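Local coordinates for peptide ABC transporter permease (Staphylococcus hominis, PDB 6EXS), which probably carries peptides across the bacterial membrane as a POT-family transporter and binds a thioalcohol-conjugated peptide, a likely malodour precursor, at residues G77-D82 with R221-I226; Y71-P76 with F120-S125; T85-A90 with K129-N134. All blocks are in the same frame, centred on the assembly; numbering follows the deposited sequence.

How the contacts relate
One stretch of chain, 71-90, supplies the first segment of all three contacts, which therefore show how a run through the end of the second transmembrane helix and the turn into the third meets its neighbours. Residues 71-76, 77-82 and 85-90 follow one another; helix 110-137 answers in contacts 2 and 3, and helix 217-243 in contact 1. The centres lie about 14 Å (1 and 2), 15 Å (1 and 3) and 12 Å (2 and 3) apart. N131 of contact 3 reaches back to G77 O of contact 1, and P130 packs on S74 O of contact 2. Contacts 2 and 3 tie the amino-terminal bundle internally, whereas contact 1 joins it to helix 217-243, which fits one of the extra helices of bacterial POT transporters.

Contact 1. Residues G77-D82 with R221-I226. With OLC ((2R)-2,3-dihydroxypropyl (9Z)-octadec-9-enoate), chain D; OLC ((2R)-2,3-dihydroxypropyl (9Z)-octadec-9-enoate), chain C.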
loop_
_atom_site.group_PDB
_atom_site.type_symbol
_atom_site.label_atom_id
_atom_site.label_comp_id
_atom_site.label_asym_id
_atom_site.label_seq_id
_atom_site.Cartn_x
_atom_site.Cartn_y
_atom_site.Cartn_z
ATOM N N GLY A 77 -7.869 8.505 -9.734
ATOM C CA GLY A 77 -9.069 7.907 -9.146
ATOM C C GLY A 77 -9.836 8.827 -8.213
ATOM O O GLY A 77 -11.068 8.799 -8.201
ATOM N N ALA A 78 -9.125 9.664 -7.437
ATOM C CA ALA A 78 -9.755 10.649 -6.551
ATOM C C ALA A 78 -10.260 11.839 -7.379
ATOM O O ALA A 78 -11.313 12.372 -7.060
ATOM C CB ALA A 78 -8.772 11.115 -5.491
ATOM N N TRP A 79 -9.524 12.223 -8.458
ATOM C CA TRP A 79 -9.862 13.293 -9.406
ATOM C C TRP A 79 -11.149 12.929 -10.158
ATOM O O TRP A 79 -12.042 13.777 -10.257
ATOM C CB TRP A 79 -8.707 13.535 -10.402
ATOM C CG TRP A 79 -8.945 14.649 -11.392
ATOM C CD1 TRP A 79 -8.561 15.953 -11.264
ATOM C CD2 TRP A 79 -9.585 14.544 -12.678
ATOM N NE1 TRP A 79 -8.910 16.665 -12.390
ATOM C CE2 TRP A 79 -9.572 15.834 -13.258
ATOM C CE3 TRP A 79 -10.192 13.489 -13.385
ATOM C CZ2 TRP A 79 -10.126 16.094 -14.521
ATOM C CZ3 TRP A 79 -10.732 13.745 -14.638
ATOM C CH2 TRP A 79 -10.706 15.037 -15.190
ATOM N N ILE A 80 -11.238 11.671 -10.685
ATOM C CA ILE A 80 -12.405 11.106 -11.396
ATOM C C ILE A 80 -13.643 11.266 -10.520
ATOM O O ILE A 80 -14.635 11.829 -10.969
ATOM C CB ILE A 80 -12.175 9.621 -11.836
ATOM C CG1 ILE A 80 -11.163 9.545 -13.005
ATOM C CG2 ILE A 80 -13.511 8.923 -12.196
ATOM C CD1 ILE A 80 -10.559 8.183 -13.252
ATOM N N ALA A 81 -13.558 10.821 -9.261
ATOM C CA ALA A 81 -14.640 10.944 -8.288
ATOM C C ALA A 81 -15.012 12.408 -8.047
ATOM O O ALA A 81 -16.197 12.734 -8.018
ATOM C CB ALA A 81 -14.226 10.311 -6.973
ATOM N N ASP A 82 -13.995 13.280 -7.881
ATOM C CA ASP A 82 -14.168 14.696 -7.572
ATOM C C ASP A 82 -14.738 15.518 -8.707
ATOM O O ASP A 82 -15.412 16.508 -8.443
ATOM C CB ASP A 82 -12.837 15.308 -7.103
ATOM C CG ASP A 82 -12.999 16.657 -6.435
ATOM O OD1 ASP A 82 -13.354 16.684 -5.240
ATOM O OD2 ASP A 82 -12.783 17.688 -7.115
ATOM N N ARG A 221 -14.103 18.438 -22.937
ATOM C CA ARG A 221 -13.439 18.391 -24.241
ATOM C C ARG A 221 -11.909 18.498 -24.078
ATOM O O ARG A 221 -11.175 17.776 -24.757
ATOM C CB ARG A 221 -13.977 19.500 -25.172
ATOM C CG ARG A 221 -15.484 19.443 -25.427
ATOM C CD ARG A 221 -15.828 19.168 -26.880
ATOM N NE ARG A 221 -15.963 17.734 -27.151
ATOM C CZ ARG A 221 -16.232 17.212 -28.346
ATOM N NH1 ARG A 221 -16.396 18.001 -29.401
ATOM N NH2 ARG A 221 -16.336 15.899 -28.494
ATOM N N LYS A 222 -11.438 19.378 -23.157
ATOM C CA LYS A 222 -10.018 19.617 -22.867
ATOM C C LYS A 222 -9.337 18.381 -22.280
ATOM O O LYS A 222 -8.394 17.870 -22.888
ATOM C CB LYS A 222 -9.841 20.847 -21.946
ATOM C CG LYS A 222 -8.387 21.178 -21.578
ATOM C CD LYS A 222 -8.292 22.281 -20.522
ATOM C CE LYS A 222 -8.399 21.757 -19.108
ATOM N NZ LYS A 222 -8.698 22.841 -18.137
ATOM N N TYR A 223 -9.812 17.908 -21.109
ATOM C CA TYR A 223 -9.259 16.738 -20.421
ATOM C C TYR A 223 -9.365 15.463 -21.250
ATOM O O TYR A 223 -8.437 14.657 -21.230
ATOM C CB TYR A 223 -9.889 16.542 -19.030
ATOM C CG TYR A 223 -9.424 17.545 -18.000
ATOM C CD1 TYR A 223 -8.160 17.448 -17.426
ATOM C CD2 TYR A 223 -10.262 18.565 -17.566
ATOM C CE1 TYR A 223 -7.731 18.362 -16.465
ATOM C CE2 TYR A 223 -9.845 19.487 -16.608
ATOM C CZ TYR A 223 -8.579 19.381 -16.059
ATOM O OH TYR A 223 -8.173 20.285 -15.109
ATOM N N GLY A 224 -10.471 15.317 -21.980
ATOM C CA GLY A 224 -10.726 14.179 -22.854
ATOM C C GLY A 224 -9.640 13.996 -23.894
ATOM O O GLY A 224 -9.148 12.880 -24.082
ATOM N N MET A 225 -9.223 15.109 -24.538
ATOM C CA MET A 225 -8.163 15.114 -25.548
ATOM C C MET A 225 -6.801 14.751 -24.946
ATOM O O MET A 225 -6.142 13.854 -25.467
ATOM C CB MET A 225 -8.105 16.451 -26.319
ATOM C CG MET A 225 -9.245 16.645 -27.328
ATOM S SD MET A 225 -9.413 15.347 -28.595
ATOM C CE MET A 225 -8.122 15.816 -29.734
ATOM N N ILE A 226 -6.410 15.416 -23.830
ATOM C CA ILE A 226 -5.148 15.187 -23.102
ATOM C C ILE A 226 -5.018 13.721 -22.664
ATOM O O ILE A 226 -3.997 13.098 -22.952
ATOM C CB ILE A 226 -4.954 16.192 -21.922
ATOM C CG1 ILE A 226 -4.969 17.655 -22.422
ATOM C CG2 ILE A 226 -3.664 15.900 -21.137
ATOM C CD1 ILE A 226 -5.432 18.699 -21.384
HETATM C C24 OLC D . -5.072 16.996 -8.414
HETATM C C6 OLC D . -7.456 10.392 -15.578
HETATM C C5 OLC D . -6.435 11.512 -15.465
HETATM C C4 OLC D . -6.942 12.732 -14.715
HETATM C C3 OLC D . -5.962 13.893 -14.661
HETATM C C2 OLC D . -4.997 13.836 -13.479
HETATM C C21 OLC D . -5.388 15.132 -10.060
HETATM C C1 OLC D . -5.231 14.899 -12.445
HETATM C C22 OLC D . -4.415 16.120 -9.460
HETATM O O19 OLC D . -5.717 15.979 -12.669
HETATM O O25 OLC D . -4.145 17.897 -7.825
HETATM O O23 OLC D . -3.334 15.397 -8.865
HETATM O O20 OLC D . -4.817 14.495 -11.232
HETATM C C10 OLC C . -6.486 5.580 -13.606
HETATM C C9 OLC C . -5.412 5.217 -14.297
HETATM C C11 OLC C . -6.903 5.123 -12.236
HETATM C C8 OLC C . -4.334 4.255 -13.889
HETATM C C24 OLC C . -0.247 13.755 -12.774
HETATM C C12 OLC C . -8.356 5.442 -11.919
HETATM C C7 OLC C . -2.928 4.745 -14.234
HETATM C C6 OLC C . -1.895 4.402 -13.170
HETATM C C5 OLC C . -0.581 5.167 -13.265
HETATM C C4 OLC C . -0.682 6.671 -13.064
HETATM C C3 OLC C . 0.628 7.302 -12.622
HETATM C C2 OLC C . 0.747 8.792 -12.938
HETATM C C21 OLC C . -1.621 11.633 -12.752
HETATM C C1 OLC C . -0.299 9.672 -12.314
HETATM C C22 OLC C . -1.132 12.831 -11.967
HETATM O O19 OLC C . -0.886 9.427 -11.293
HETATM O O25 OLC C . 0.037 14.942 -12.042
HETATM O O23 OLC C . -2.276 13.556 -11.520
HETATM O O20 OLC C . -0.484 10.783 -13.045
HETATM O O HOH W 1 -8.689 19.551 -12.370
#
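W79 and Y223 meet as an edge-to-face aromatic pair, a clear example of two helices touching through one long side chain from each. The edge of the indole's six-membered ring is presented to the phenol, with centroids 4.9 Å apart and planes inclined at 60°, so the T is a tilted one. The point of the wedge is CZ2 of W79, which stands over the middle of the Y223 ring, 3.8 Å from Y223 CD1 and at similar distances from the other ring carbons. CG of W79 lies anti to the backbone N (chi1 -178°), and this extended setting throws the indole outward from helix 74-106 to meet the tyrosine. The opposite face of the phenol is covered near its rim by CE of K222, so the ring is held between a neighbouring aliphatic chain and the indole edge.

Water 1 closes the polar side of the pair. It accepts a hydrogen bond from W79 NE1 at 2.9 Å and also bonds Y223 OH at 2.9 Å, linking the two polar groups without any direct hydrogen bond between the segments. A monoolein molecule (chain D) lies along one face of the indole: its ester carbonyl oxygen O19 comes to 3.2 Å from W79 CD1, and its chain carbon C4 to 3.6 Å from W79 CE3. L215 touches both aromatic side chains, and R83 lies against Y223.

Lipid thus flanks a joint between the amino-terminal bundle and helix 217-243. That helix and helix 249-273 fit the pair inserted between the two six-helix bundles of the major facilitator fold in bacterial POT transporters.

Contact 2. Residues Y71-P76 with F120-S125. With OLC ((2R)-2,3-dihydroxypropyl (9Z)-octadec-9-enoate), chain C; OLC ((2R)-2,3-dihydroxypropyl (9Z)-octadec-9-enoate), chain D.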
loop_
_atom_site.group_PDB
_atom_site.type_symbol
_atom_site.label_atom_id
_atom_site.label_comp_id
_atom_site.label_asym_id
_atom_site.label_seq_id
_atom_site.Cartn_x
_atom_site.Cartn_y
_atom_site.Cartn_z
ATOM N N TYR A 71 -1.031 2.501 -5.660
ATOM C CA TYR A 71 -0.932 3.748 -4.903
ATOM C C TYR A 71 -0.892 4.982 -5.811
ATOM O O TYR A 71 -1.492 5.996 -5.455
ATOM C CB TYR A 71 0.253 3.692 -3.914
ATOM C CG TYR A 71 -0.016 2.762 -2.745
ATOM C CD1 TYR A 71 0.161 1.388 -2.869
ATOM C CD2 TYR A 71 -0.522 3.247 -1.543
ATOM C CE1 TYR A 71 -0.162 0.516 -1.830
ATOM C CE2 TYR A 71 -0.839 2.385 -0.490
ATOM C CZ TYR A 71 -0.653 1.018 -0.638
ATOM O OH TYR A 71 -0.947 0.145 0.387
ATOM N N MET A 72 -0.227 4.887 -7.001
ATOM C CA MET A 72 -0.142 5.973 -8.002
ATOM C C MET A 72 -1.495 6.266 -8.645
ATOM O O MET A 72 -1.818 7.428 -8.874
ATOM C CB MET A 72 0.868 5.632 -9.109
ATOM C CG MET A 72 2.244 6.206 -8.895
ATOM S SD MET A 72 3.440 5.428 -10.003
ATOM C CE MET A 72 4.913 5.658 -9.079
ATOM N N SER A 73 -2.284 5.222 -8.939
ATOM C CA SER A 73 -3.599 5.363 -9.570
ATOM C C SER A 73 -4.694 5.979 -8.652
ATOM O O SER A 73 -5.759 6.335 -9.161
ATOM C CB SER A 73 -4.061 4.034 -10.153
ATOM O OG SER A 73 -4.321 3.100 -9.120
ATOM N N SER A 74 -4.445 6.117 -7.326
ATOM C CA SER A 74 -5.413 6.753 -6.415
ATOM C C SER A 74 -5.510 8.255 -6.715
ATOM O O SER A 74 -6.542 8.861 -6.447
ATOM C CB SER A 74 -5.038 6.535 -4.956
ATOM O OG SER A 74 -3.820 7.195 -4.666
ATOM N N ILE A 75 -4.430 8.840 -7.269
ATOM C CA ILE A 75 -4.349 10.239 -7.697
ATOM C C ILE A 75 -5.421 10.491 -8.799
ATOM O O ILE A 75 -6.346 11.256 -8.513
ATOM C CB ILE A 75 -2.896 10.659 -8.116
ATOM C CG1 ILE A 75 -1.860 10.414 -6.977
ATOM C CG2 ILE A 75 -2.879 12.102 -8.618
ATOM C CD1 ILE A 75 -0.374 10.494 -7.381
ATOM N N PRO A 76 -5.405 9.842 -10.002
ATOM C CA PRO A 76 -6.488 10.103 -10.973
ATOM C C PRO A 76 -7.857 9.605 -10.494
ATOM O O PRO A 76 -8.861 10.248 -10.776
ATOM C CB PRO A 76 -6.010 9.402 -12.257
ATOM C CG PRO A 76 -5.044 8.401 -11.817
ATOM C CD PRO A 76 -4.392 8.925 -10.577
ATOM N N PHE A 120 -6.907 -4.561 -14.247
ATOM C CA PHE A 120 -8.213 -4.340 -13.619
ATOM C C PHE A 120 -8.100 -3.990 -12.129
ATOM O O PHE A 120 -8.846 -3.133 -11.647
ATOM C CB PHE A 120 -9.145 -5.546 -13.851
ATOM C CG PHE A 120 -9.716 -5.660 -15.247
ATOM C CD1 PHE A 120 -10.675 -4.762 -15.701
ATOM C CD2 PHE A 120 -9.331 -6.691 -16.091
ATOM C CE1 PHE A 120 -11.207 -4.869 -16.988
ATOM C CE2 PHE A 120 -9.857 -6.795 -17.382
ATOM C CZ PHE A 120 -10.794 -5.885 -17.821
ATOM N N ILE A 121 -7.149 -4.624 -11.402
ATOM C CA ILE A 121 -6.963 -4.325 -9.981
ATOM C C ILE A 121 -6.272 -2.955 -9.810
ATOM O O ILE A 121 -6.705 -2.202 -8.935
ATOM C CB ILE A 121 -6.315 -5.483 -9.172
ATOM C CG1 ILE A 121 -7.309 -6.683 -9.096
ATOM C CG2 ILE A 121 -5.886 -5.029 -7.748
ATOM C CD1 ILE A 121 -6.686 -8.084 -8.816
ATOM N N ILE A 122 -5.287 -2.586 -10.672
ATOM C CA ILE A 122 -4.647 -1.255 -10.610
ATOM C C ILE A 122 -5.714 -0.149 -10.779
ATOM O O ILE A 122 -5.789 0.752 -9.946
ATOM C CB ILE A 122 -3.441 -1.078 -11.584
ATOM C CG1 ILE A 122 -2.219 -1.877 -11.099
ATOM C CG2 ILE A 122 -3.067 0.423 -11.753
ATOM C CD1 ILE A 122 -1.285 -2.311 -12.200
ATOM N N ILE A 123 -6.563 -0.272 -11.823
ATOM C CA ILE A 123 -7.615 0.682 -12.160
ATOM C C ILE A 123 -8.727 0.696 -11.110
ATOM O O ILE A 123 -9.130 1.779 -10.677
ATOM C CB ILE A 123 -8.147 0.473 -13.613
ATOM C CG1 ILE A 123 -7.012 0.762 -14.629
ATOM C CG2 ILE A 123 -9.392 1.373 -13.878
ATOM C CD1 ILE A 123 -7.401 0.762 -16.038
ATOM N N GLY A 124 -9.204 -0.488 -10.724
ATOM C CA GLY A 124 -10.236 -0.638 -9.709
ATOM C C GLY A 124 -9.834 -0.038 -8.378
ATOM O O GLY A 124 -10.608 0.727 -7.805
ATOM N N SER A 125 -8.604 -0.360 -7.884
ATOM C CA SER A 125 -8.044 0.142 -6.617
ATOM C C SER A 125 -7.861 1.676 -6.609
ATOM O O SER A 125 -8.179 2.322 -5.613
ATOM C CB SER A 125 -6.741 -0.568 -6.259
ATOM O OG SER A 125 -6.926 -1.975 -6.170
HETATM C C10 OLC C . -6.486 5.580 -13.606
HETATM C C9 OLC C . -5.412 5.217 -14.297
HETATM C C11 OLC C . -6.903 5.123 -12.236
HETATM C C8 OLC C . -4.334 4.255 -13.889
HETATM C C24 OLC C . -0.247 13.755 -12.774
HETATM C C12 OLC C . -8.356 5.442 -11.919
HETATM C C7 OLC C . -2.928 4.745 -14.234
HETATM C C6 OLC C . -1.895 4.402 -13.170
HETATM C C5 OLC C . -0.581 5.167 -13.265
HETATM C C4 OLC C . -0.682 6.671 -13.064
HETATM C C3 OLC C . 0.628 7.302 -12.622
HETATM C C2 OLC C . 0.747 8.792 -12.938
HETATM C C21 OLC C . -1.621 11.633 -12.752
HETATM C C1 OLC C . -0.299 9.672 -12.314
HETATM C C22 OLC C . -1.132 12.831 -11.967
HETATM O O19 OLC C . -0.886 9.427 -11.293
HETATM O O25 OLC C . 0.037 14.942 -12.042
HETATM O O23 OLC C . -2.276 13.556 -11.520
HETATM O O20 OLC C . -0.484 10.783 -13.045
HETATM C C24 OLC D . -5.072 16.996 -8.414
HETATM C C6 OLC D . -7.456 10.392 -15.578
HETATM C C5 OLC D . -6.435 11.512 -15.465
HETATM C C4 OLC D . -6.942 12.732 -14.715
HETATM C C3 OLC D . -5.962 13.893 -14.661
HETATM C C2 OLC D . -4.997 13.836 -13.479
HETATM C C21 OLC D . -5.388 15.132 -10.060
HETATM C C1 OLC D . -5.231 14.899 -12.445
HETATM C C22 OLC D . -4.415 16.120 -9.460
HETATM O O19 OLC D . -5.717 15.979 -12.669
HETATM O O25 OLC D . -4.145 17.897 -7.825
HETATM O O23 OLC D . -3.334 15.397 -8.865
HETATM O O20 OLC D . -4.817 14.495 -11.232
#
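Three main-chain carbonyls converge on the hydroxyl of S73, which has one proton to offer. Across the contact, S73 OG is 2.9 Å from I122 O, while I70 O and L69 O, in the turn before S73, are also within hydrogen-bonding reach; which of the three receives the proton is not settled. With chi1 at 67°, OG sits between the backbone N and the carbonyl carbon of its own residue, a setting that keeps it near that preceding turn as well as near the facing helix. Alongside the polar approach, I122 CG2 packs against the same side chain, 4.0 Å from S73 OG, although the rest of the isoleucine leads off toward Y66 and L69. Little bulk separates the backbones here: the CA atoms of S73 and I123 are 6.7 Å apart.

The general point is that a small hydroxyl residue lets two membrane helices approach closely while its OG finds carbonyls on both. Segment 71-76 lies on helix 56-72 and helix 74-106, and P76 cannot donate an amide proton to the turn before it. Together with helix 110-137 these helices belong to the amino-terminal six-helix bundle of the major facilitator fold.

On the facing helix S125 turns its hydroxyl inward to its own chain. I121 O accepts from S125 N and from S125 OG, the latter at 2.8 Å, and the two donors arrive from opposite faces of the carbonyl plane, OG being tilted 35° out of it. Monoolein lies beside the pair. C11 of the chain C molecule lies 3.7 Å from S73 CB, and its C10 is 3.6 Å from P76 CG; I75 CG2 touches the glycerol ends of both the chain C and the chain D lipids.

Contact 3. Residues T85-A90 with K129-N134; sequences TGTRGA and KPNISN. With OLC ((2R)-2,3-dihydroxypropyl (9Z)-octadec-9-enoate), chain M.
The carboxamides of N131 and N134 both receive the methyl of T87, but in different ways. T87 CG2 lies over a face of the N134 amide, 3.8 Å from N134 OD1, whereas it comes to N131 obliquely, 3.5 Å from N131 OD1. A90 CB approaches the N131 amide from that same side of its plane, 3.4 Å from N131 ND2. At the edge ND2 bonds G77 O, lying in the amide plane; it also bonds L127 O, and the two together probably fix the group's rotation.

T87 also faces N134 through water. With chi1 at 56°, OG1 lies between the backbone N and the carbonyl carbon and CG2 anti to the latter, which leaves the methyl on the asparagines and the hydroxyl on water 2. That water joins T87 OG1 (2.7 Å) to N134 OD1, to which it donates. The CA atoms of T87 and N131 lie 5.0 Å apart, and the short axes cross at -107°.

G86 takes a positive phi (95°) just before T87, and its carbonyl accepts from T85 OG1 at 2.7 Å. R88 packs on I135, while its guanidinium group bonds Y196 OH, N200 OD1 and the carbonyls of G205 and V207. Running from G77 through D82 and R83 to G86 and R88, the sequence fits the POT version of major facilitator motif A, the turn joining the second and third transmembrane helices.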
loop_
_atom_site.group_PDB
_atom_site.type_symbol
_atom_site.label_atom_id
_atom_site.label_comp_id
_atom_site.label_asym_id
_atom_site.label_seq_id
_atom_site.Cartn_x
_atom_site.Cartn_y
_atom_site.Cartn_z
ATOM N N THR A 85 -17.761 11.312 -11.490
ATOM C CA THR A 85 -18.740 10.344 -10.957
ATOM C C THR A 85 -19.270 10.553 -9.535
ATOM O O THR A 85 -20.347 10.054 -9.208
ATOM C CB THR A 85 -18.144 8.912 -11.012
ATOM O OG1 THR A 85 -17.104 8.809 -10.037
ATOM C CG2 THR A 85 -17.606 8.532 -12.397
ATOM N N GLY A 86 -18.473 11.189 -8.688
ATOM C CA GLY A 86 -18.753 11.282 -7.268
ATOM C C GLY A 86 -17.979 10.147 -6.640
ATOM O O GLY A 86 -17.462 9.288 -7.361
ATOM N N THR A 87 -17.876 10.114 -5.313
ATOM C CA THR A 87 -17.103 9.066 -4.640
ATOM C C THR A 87 -17.839 7.725 -4.649
ATOM O O THR A 87 -17.181 6.690 -4.733
ATOM C CB THR A 87 -16.654 9.513 -3.244
ATOM O OG1 THR A 87 -17.795 9.908 -2.493
ATOM C CG2 THR A 87 -15.666 10.675 -3.296
ATOM N N ARG A 88 -19.189 7.739 -4.621
ATOM C CA ARG A 88 -20.008 6.515 -4.611
ATOM C C ARG A 88 -19.867 5.703 -5.884
ATOM O O ARG A 88 -19.548 4.511 -5.811
ATOM C CB ARG A 88 -21.483 6.811 -4.299
ATOM C CG ARG A 88 -21.700 7.354 -2.901
ATOM C CD ARG A 88 -21.827 6.304 -1.803
ATOM N NE ARG A 88 -23.130 5.637 -1.800
ATOM C CZ ARG A 88 -24.243 6.148 -1.282
ATOM N NH1 ARG A 88 -24.234 7.357 -0.732
ATOM N NH2 ARG A 88 -25.375 5.458 -1.318
ATOM N N GLY A 89 -20.058 6.363 -7.025
ATOM C CA GLY A 89 -19.925 5.761 -8.344
ATOM C C GLY A 89 -18.560 5.146 -8.556
ATOM O O GLY A 89 -18.467 3.994 -8.984
ATOM N N ALA A 90 -17.499 5.900 -8.184
ATOM C CA ALA A 90 -16.085 5.518 -8.255
ATOM C C ALA A 90 -15.743 4.297 -7.370
ATOM O O ALA A 90 -14.983 3.429 -7.817
ATOM C CB ALA A 90 -15.202 6.706 -7.897
ATOM N N LYS A 129 -10.047 2.691 -3.583
ATOM C CA LYS A 129 -9.223 3.026 -2.405
ATOM C C LYS A 129 -9.384 4.457 -1.851
ATOM O O LYS A 129 -9.774 4.557 -0.685
ATOM C CB LYS A 129 -7.742 2.734 -2.628
ATOM C CG LYS A 129 -7.163 1.758 -1.652
ATOM C CD LYS A 129 -6.469 0.661 -2.414
ATOM C CE LYS A 129 -5.433 0.025 -1.551
ATOM N NZ LYS A 129 -4.891 -1.207 -2.166
ATOM N N PRO A 130 -9.097 5.567 -2.584
ATOM C CA PRO A 130 -9.218 6.883 -1.947
ATOM C C PRO A 130 -10.654 7.324 -1.683
ATOM O O PRO A 130 -10.899 8.132 -0.786
ATOM C CB PRO A 130 -8.507 7.807 -2.941
ATOM C CG PRO A 130 -8.700 7.157 -4.253
ATOM C CD PRO A 130 -8.615 5.699 -3.977
ATOM N N ASN A 131 -11.597 6.766 -2.453
ATOM C CA ASN A 131 -12.999 7.147 -2.450
ATOM C C ASN A 131 -13.820 6.532 -1.331
ATOM O O ASN A 131 -14.666 7.246 -0.781
ATOM C CB ASN A 131 -13.591 6.911 -3.819
ATOM C CG ASN A 131 -12.982 7.926 -4.766
ATOM O OD1 ASN A 131 -12.756 9.092 -4.398
ATOM N ND2 ASN A 131 -12.586 7.503 -5.946
ATOM N N ILE A 132 -13.529 5.279 -0.927
ATOM C CA ILE A 132 -14.183 4.626 0.226
ATOM C C ILE A 132 -13.809 5.387 1.522
ATOM O O ILE A 132 -14.672 5.581 2.384
ATOM C CB ILE A 132 -13.904 3.080 0.312
ATOM C CG1 ILE A 132 -14.730 2.413 1.445
ATOM C CG2 ILE A 132 -12.415 2.753 0.423
ATOM C CD1 ILE A 132 -15.188 0.969 1.206
ATOM N N SER A 133 -12.533 5.856 1.610
ATOM C CA SER A 133 -11.958 6.588 2.739
ATOM C C SER A 133 -12.661 7.917 2.911
ATOM O O SER A 133 -12.995 8.309 4.032
ATOM C CB SER A 133 -10.465 6.809 2.516
ATOM O OG SER A 133 -9.705 6.226 3.558
ATOM N N ASN A 134 -12.897 8.597 1.784
ATOM C CA ASN A 134 -13.576 9.868 1.687
ATOM C C ASN A 134 -15.015 9.755 2.217
ATOM O O ASN A 134 -15.425 10.589 3.035
ATOM C CB ASN A 134 -13.548 10.334 0.240
ATOM C CG ASN A 134 -13.913 11.773 0.070
ATOM O OD1 ASN A 134 -15.075 12.157 0.197
ATOM N ND2 ASN A 134 -12.922 12.600 -0.209
HETATM C C24 OLC M . -21.789 7.233 -12.296
HETATM C C5 OLC M . -21.187 -1.195 -14.557
HETATM C C4 OLC M . -20.682 -0.626 -13.242
HETATM C C3 OLC M . -21.204 0.769 -12.939
HETATM C C2 OLC M . -20.637 1.340 -11.647
HETATM C C21 OLC M . -20.671 5.026 -11.838
HETATM C C1 OLC M . -21.120 2.724 -11.313
HETATM C C22 OLC M . -21.745 5.753 -12.617
HETATM O O19 OLC M . -21.774 2.999 -10.340
HETATM O O25 OLC M . -22.264 7.474 -10.977
HETATM O O23 OLC M . -21.521 5.568 -14.019
HETATM O O20 OLC M . -20.691 3.626 -12.214
HETATM O O HOH W 2 -17.573 11.093 -0.092
#